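Xylulose kinase (Bifidobacterium adolescentis ATCC 15703, PDB 3I8B) probably phosphorylates D-xylulose to D-xylulose 5-phosphate at the expense of ATP, as a sugar kinase of the FGGY family. Local coordinates at residues D195-S200 and A318-H323; M284-V289 and I302-T307. All blocks are in the same frame, centred on the assembly; numbering follows the deposited sequence.

Contact 1: residues D195-S200 and A318-H323; sequences DRSDAS and ADCTGH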
loop_
_atom_site.group_PDB
_atom_site.type_symbol
_atom_site.label_atom_id
_atom_site.label_comp_id
_atom_site.label_asym_id
_atom_site.label_seq_id
_atom_site.Cartn_x
_atom_site.Cartn_y
_atom_site.Cartn_z
ATOM N N ASP A 195 9.905 9.373 -0.048
ATOM C CA ASP A 195 10.078 8.953 -1.438
ATOM C C ASP A 195 8.772 9.125 -2.228
ATOM O O ASP A 195 7.745 9.500 -1.663
ATOM C CB ASP A 195 10.552 7.497 -1.526
ATOM C CG ASP A 195 9.399 6.498 -1.521
ATOM O OD1 ASP A 195 9.411 5.577 -2.375
ATOM O OD2 ASP A 195 8.496 6.620 -0.657
ATOM N N ARG A 196 8.818 8.830 -3.524
ATOM C CA ARG A 196 7.633 8.936 -4.369
ATOM C C ARG A 196 6.507 7.988 -3.966
ATOM O O ARG A 196 5.334 8.332 -4.095
ATOM C CB ARG A 196 7.990 8.702 -5.839
ATOM C CG ARG A 196 8.836 9.799 -6.473
ATOM C CD ARG A 196 9.357 9.340 -7.828
ATOM N NE ARG A 196 8.316 9.278 -8.859
ATOM C CZ ARG A 196 7.722 8.162 -9.273
ATOM N NH1 ARG A 196 8.045 6.986 -8.752
ATOM N NH2 ARG A 196 6.794 8.220 -10.221
ATOM N N SER A 197 6.842 6.794 -3.477
ATOM C CA SER A 197 5.777 5.820 -3.236
ATOM C C SER A 197 4.898 6.204 -2.032
ATOM O O SER A 197 3.663 6.173 -2.118
ATOM C CB SER A 197 6.335 4.399 -3.115
ATOM O OG SER A 197 7.174 4.261 -1.983
ATOM N N ASP A 198 5.518 6.608 -0.928
ATOM C CA ASP A 198 4.730 7.023 0.235
ATOM C C ASP A 198 4.025 8.360 0.033
ATOM O O ASP A 198 2.872 8.520 0.422
ATOM C CB ASP A 198 5.565 7.047 1.519
ATOM C CG ASP A 198 5.073 6.047 2.559
ATOM O OD1 ASP A 198 3.905 5.582 2.470
ATOM O OD2 ASP A 198 5.853 5.730 3.483
ATOM N N ALA A 199 4.710 9.319 -0.573
ATOM C CA ALA A 199 4.089 10.614 -0.844
ATOM C C ALA A 199 2.839 10.479 -1.731
ATOM O O ALA A 199 1.861 11.202 -1.558
ATOM C CB ALA A 199 5.094 11.559 -1.474
ATOM N N SER A 200 2.871 9.543 -2.671
ATOM C CA SER A 200 1.734 9.325 -3.564
ATOM C C SER A 200 0.490 8.834 -2.830
ATOM O O SER A 200 -0.594 8.768 -3.414
ATOM C CB SER A 200 2.094 8.346 -4.689
ATOM O OG SER A 200 2.220 7.019 -4.202
ATOM N N ALA A 318 2.776 5.602 -6.728
ATOM C CA ALA A 318 4.063 5.416 -7.380
ATOM C C ALA A 318 4.779 4.224 -6.756
ATOM O O ALA A 318 4.529 3.875 -5.606
ATOM C CB ALA A 318 4.915 6.672 -7.244
ATOM N N ASP A 319 5.673 3.600 -7.514
ATOM C CA ASP A 319 6.441 2.478 -6.985
ATOM C C ASP A 319 7.801 2.992 -6.503
ATOM O O ASP A 319 8.001 4.204 -6.396
ATOM C CB ASP A 319 6.624 1.390 -8.052
ATOM C CG ASP A 319 7.823 1.646 -8.954
ATOM O OD1 ASP A 319 8.228 2.815 -9.131
ATOM O OD2 ASP A 319 8.367 0.666 -9.497
ATOM N N CYS A 320 8.730 2.075 -6.241
ATOM C CA CYS A 320 10.060 2.452 -5.728
ATOM C C CYS A 320 11.188 2.372 -6.753
ATOM O O CYS A 320 12.360 2.254 -6.386
ATOM C CB CYS A 320 10.428 1.610 -4.506
ATOM S SG CYS A 320 9.447 1.990 -3.032
ATOM N N THR A 321 10.849 2.452 -8.036
ATOM C CA THR A 321 11.875 2.408 -9.076
ATOM C C THR A 321 11.765 3.590 -10.031
ATOM O O THR A 321 12.333 3.577 -11.127
ATOM C CB THR A 321 11.821 1.101 -9.880
ATOM O OG1 THR A 321 10.631 1.076 -10.675
ATOM C CG2 THR A 321 11.830 -0.082 -8.951
ATOM N N GLY A 322 11.056 4.622 -9.593
ATOM C CA GLY A 322 10.815 5.782 -10.427
ATOM C C GLY A 322 9.599 5.607 -11.316
ATOM O O GLY A 322 9.352 6.418 -12.204
ATOM N N HIS A 323 8.834 4.550 -11.079
ATOM C CA HIS A 323 7.678 4.279 -11.923
ATOM C C HIS A 323 6.351 4.320 -11.168
ATOM O O HIS A 323 6.201 5.069 -10.203
ATOM C CB HIS A 323 7.874 2.950 -12.660
ATOM C CG HIS A 323 9.073 2.956 -13.552
ATOM N ND1 HIS A 323 10.278 2.388 -13.186
ATOM C CD2 HIS A 323 9.269 3.493 -14.780
ATOM C CE1 HIS A 323 11.155 2.556 -14.158
ATOM N NE2 HIS A 323 10.569 3.227 -15.136
HETATM O O HOH W 1 9.982 5.853 -7.030
HETATM O O HOH W 2 2.968 3.630 -3.128
#

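Contact 2: residues M284-V289 and I302-T307; sequences MAVGDV and ISENPT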
loop_
_atom_site.group_PDB
_atom_site.type_symbol
_atom_site.label_atom_id
_atom_site.label_comp_id
_atom_site.label_asym_id
_atom_site.label_seq_id
_atom_site.Cartn_x
_atom_site.Cartn_y
_atom_site.Cartn_z
HETATM N N MSE A 284 10.064 -7.140 -8.410
HETATM C CA MSE A 284 9.123 -6.791 -9.477
HETATM C C MSE A 284 9.548 -5.595 -10.339
HETATM O O MSE A 284 10.003 -4.567 -9.833
HETATM C CB MSE A 284 7.727 -6.564 -8.910
HETATM C CG MSE A 284 7.021 -7.831 -8.474
HETATM SE SE MSE A 284 5.492 -7.385 -7.339
HETATM C CE MSE A 284 4.463 -6.372 -8.655
ATOM N N ALA A 285 9.374 -5.738 -11.650
ATOM C CA ALA A 285 9.591 -4.647 -12.578
ATOM C C ALA A 285 8.324 -4.390 -13.394
ATOM O O ALA A 285 7.306 -5.087 -13.235
ATOM C CB ALA A 285 10.785 -4.962 -13.503
ATOM N N VAL A 286 8.401 -3.399 -14.279
ATOM C CA VAL A 286 7.267 -2.996 -15.107
ATOM C C VAL A 286 6.638 -4.182 -15.842
ATOM O O VAL A 286 7.324 -4.909 -16.563
ATOM C CB VAL A 286 7.693 -1.915 -16.119
ATOM C CG1 VAL A 286 6.574 -1.640 -17.121
ATOM C CG2 VAL A 286 8.098 -0.640 -15.388
ATOM N N GLY A 287 5.338 -4.388 -15.644
ATOM C CA GLY A 287 4.644 -5.499 -16.276
ATOM C C GLY A 287 4.274 -6.620 -15.319
ATOM O O GLY A 287 3.425 -7.467 -15.618
ATOM N N ASP A 288 4.923 -6.628 -14.164
ATOM C CA ASP A 288 4.627 -7.583 -13.110
ATOM C C ASP A 288 3.434 -7.084 -12.293
ATOM O O ASP A 288 3.307 -5.887 -12.031
ATOM C CB ASP A 288 5.828 -7.736 -12.165
ATOM C CG ASP A 288 6.995 -8.492 -12.796
ATOM O OD1 ASP A 288 6.792 -9.199 -13.801
ATOM O OD2 ASP A 288 8.119 -8.372 -12.275
ATOM N N VAL A 289 2.568 -8.003 -11.894
ATOM C CA VAL A 289 1.581 -7.701 -10.884
ATOM C C VAL A 289 1.711 -8.722 -9.770
ATOM O O VAL A 289 2.089 -9.875 -10.008
ATOM C CB VAL A 289 0.152 -7.717 -11.446
ATOM C CG1 VAL A 289 -0.246 -9.133 -11.815
ATOM C CG2 VAL A 289 -0.820 -7.120 -10.424
ATOM N N ILE A 302 3.254 -2.975 -11.506
ATOM C CA ILE A 302 4.192 -1.915 -11.820
ATOM C C ILE A 302 3.952 -1.427 -13.236
ATOM O O ILE A 302 3.986 -2.209 -14.190
ATOM C CB ILE A 302 5.623 -2.383 -11.640
ATOM C CG1 ILE A 302 5.793 -2.864 -10.202
ATOM C CG2 ILE A 302 6.613 -1.253 -11.961
ATOM C CD1 ILE A 302 6.751 -3.955 -10.086
ATOM N N SER A 303 3.722 -0.120 -13.346
ATOM C CA SER A 303 3.338 0.536 -14.587
ATOM C C SER A 303 4.411 1.540 -15.011
ATOM O O SER A 303 4.874 2.355 -14.208
ATOM C CB SER A 303 1.993 1.251 -14.387
ATOM O OG SER A 303 1.648 2.050 -15.503
ATOM N N GLU A 304 4.805 1.481 -16.281
ATOM C CA GLU A 304 5.781 2.419 -16.822
ATOM C C GLU A 304 5.291 3.871 -16.692
ATOM O O GLU A 304 6.048 4.766 -16.296
ATOM C CB GLU A 304 6.082 2.071 -18.290
ATOM C CG GLU A 304 7.068 2.995 -18.961
ATOM C CD GLU A 304 8.487 2.790 -18.458
ATOM O OE1 GLU A 304 8.759 1.740 -17.842
ATOM O OE2 GLU A 304 9.331 3.679 -18.676
ATOM N N ASN A 305 4.016 4.090 -17.012
ATOM C CA ASN A 305 3.436 5.431 -17.063
ATOM C C ASN A 305 2.397 5.633 -15.962
ATOM O O ASN A 305 1.911 4.655 -15.396
ATOM C CB ASN A 305 2.806 5.670 -18.437
ATOM C CG ASN A 305 3.828 5.582 -19.567
ATOM O OD1 ASN A 305 3.656 4.821 -20.518
ATOM N ND2 ASN A 305 4.899 6.350 -19.454
ATOM N N PRO A 306 2.060 6.902 -15.648
ATOM C CA PRO A 306 1.007 7.164 -14.652
ATOM C C PRO A 306 -0.275 6.446 -15.049
ATOM O O PRO A 306 -0.483 6.225 -16.242
ATOM C CB PRO A 306 0.794 8.680 -14.747
ATOM C CG PRO A 306 2.109 9.217 -15.255
ATOM C CD PRO A 306 2.702 8.141 -16.131
ATOM N N THR A 307 -1.100 6.090 -14.072
ATOM C CA THR A 307 -2.357 5.380 -14.319
ATOM C C THR A 307 -3.521 6.119 -13.661
ATOM O O THR A 307 -3.404 6.598 -12.528
ATOM C CB THR A 307 -2.309 3.926 -13.785
ATOM O OG1 THR A 307 -1.974 3.940 -12.395
ATOM C CG2 THR A 307 -1.266 3.100 -14.543
#

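Contact 1: residues D195-S200 and A318-H323
His323 O is gripped end-on by the Arg196 guanidinium: NH1 reaches it at 3.0 Å and NH2 at 3.2 Å, both with the oxygen in the guanidinium plane. Asp319 N, across the turn, is a third donor to the same carbonyl. The arginine chain bends at its third torsion (chi3 72°) and thereby lays its end over the turn, with Ala318 CB against one face and the Gly322 carbonyl over the other, while Tyr324 adds a cation-pi contact. Water 1 ties Arg196 NH1 to Asp319 O and Gly322 N. Asp319 OD1 lies 4.2 Å from Arg196 NH1, too far for a salt bridge; Thr321 N to Asp319 OD1 makes an Asx turn, and His323 N reaches the same oxygen from the opposite face. Farther along the first segment, Ser200 OG accepts from Ala318 N at 2.9 Å and in turn donates a hydrogen bond to Ser197 O. Ser197 CB leans on Ala318 O, and Cys320 SG lies 3.4 Å from Ser197 OG. Asp195 OD1 takes Ser197 OG and Ser197 N, and OD2 takes Asp198 N, the N-cap bonds. This capped short helix, docked on a beta-hairpin turn, joins the N-terminal and C-terminal FGGY regions close to Gln74, a predicted substrate-binding residue, and about 8 Å, between the side chains of Ser197 and Asp274, from the predicted proton acceptor.

Contact 2: residues M284-V289 and I302-T307
Ile302 fits into the bend of residues 284-288, held by its backbone at both ends and by its side chain between them. Ile302 N donates to Asp288 O at 3.0 Å, nearly straight onto the carbonyl, and Ile302 O accepts from Gly287 N at 2.9 Å with an N-H...O angle of 166°. The side chain makes the buried, close-packed half of the contact. Its CB lies 3.6 Å from Ala285 O, and CG2 rests against the Val286 backbone, 3.6 Å from Val286 N and 3.7 Å from Val286 CA. The CG1 branch, beside the backbone N (chi1 -58°), lies on the side of selenomethionine Met284, the exact place of its end being doubtful. Beyond Val286 the packing thins toward solvent. Val286 and Glu304 are both exposed, and their meeting is limited to van der Waals contact: Val286 CG1 is 3.9 Å from Glu304 CB, while Val286 CG2 touches the carboxylate oxygen Glu304 OE1 at 3.5 Å. The bend itself is a type II turn from Ala285 to Asp288, closed by Asp288 N to Ala285 O, with Gly287 at the position where positive phi is needed. Asp288 OD2 reinforces it by accepting from Ala285 N, met from above the carboxylate plane, and also forms a salt bridge to Arg427, which links the turn to strand 427-431. Gly287 and Asp288 together face Ile302, a G1 beta bulge coupled to the type II turn, at the open end of the hairpin of strands 288-293 and 297-301.

The two contacts lie with their centres 12 Å apart. Contact 2 and the 318-323 half of contact 1 belong to the seven-stranded sheet and its loops, while 195-200 docks there from the N-terminal region. Along the chain, residues 195-200 come first, then 284-289 and 302-307, and finally 318-323, so contact 2 falls within the span that contact 1 brings together. Contact 2 lies at the open end of the hairpin of strands 288-293 and 297-301, whereas 318-323 turns from edge strand 315-318 into strand 324-330, the neighbour of 297-301. They touch directly: His323 CB meets Ser303 O at 3.4 Å. The C-terminal-domain sheet is thus joined to the region carrying the predicted substrate-binding residues.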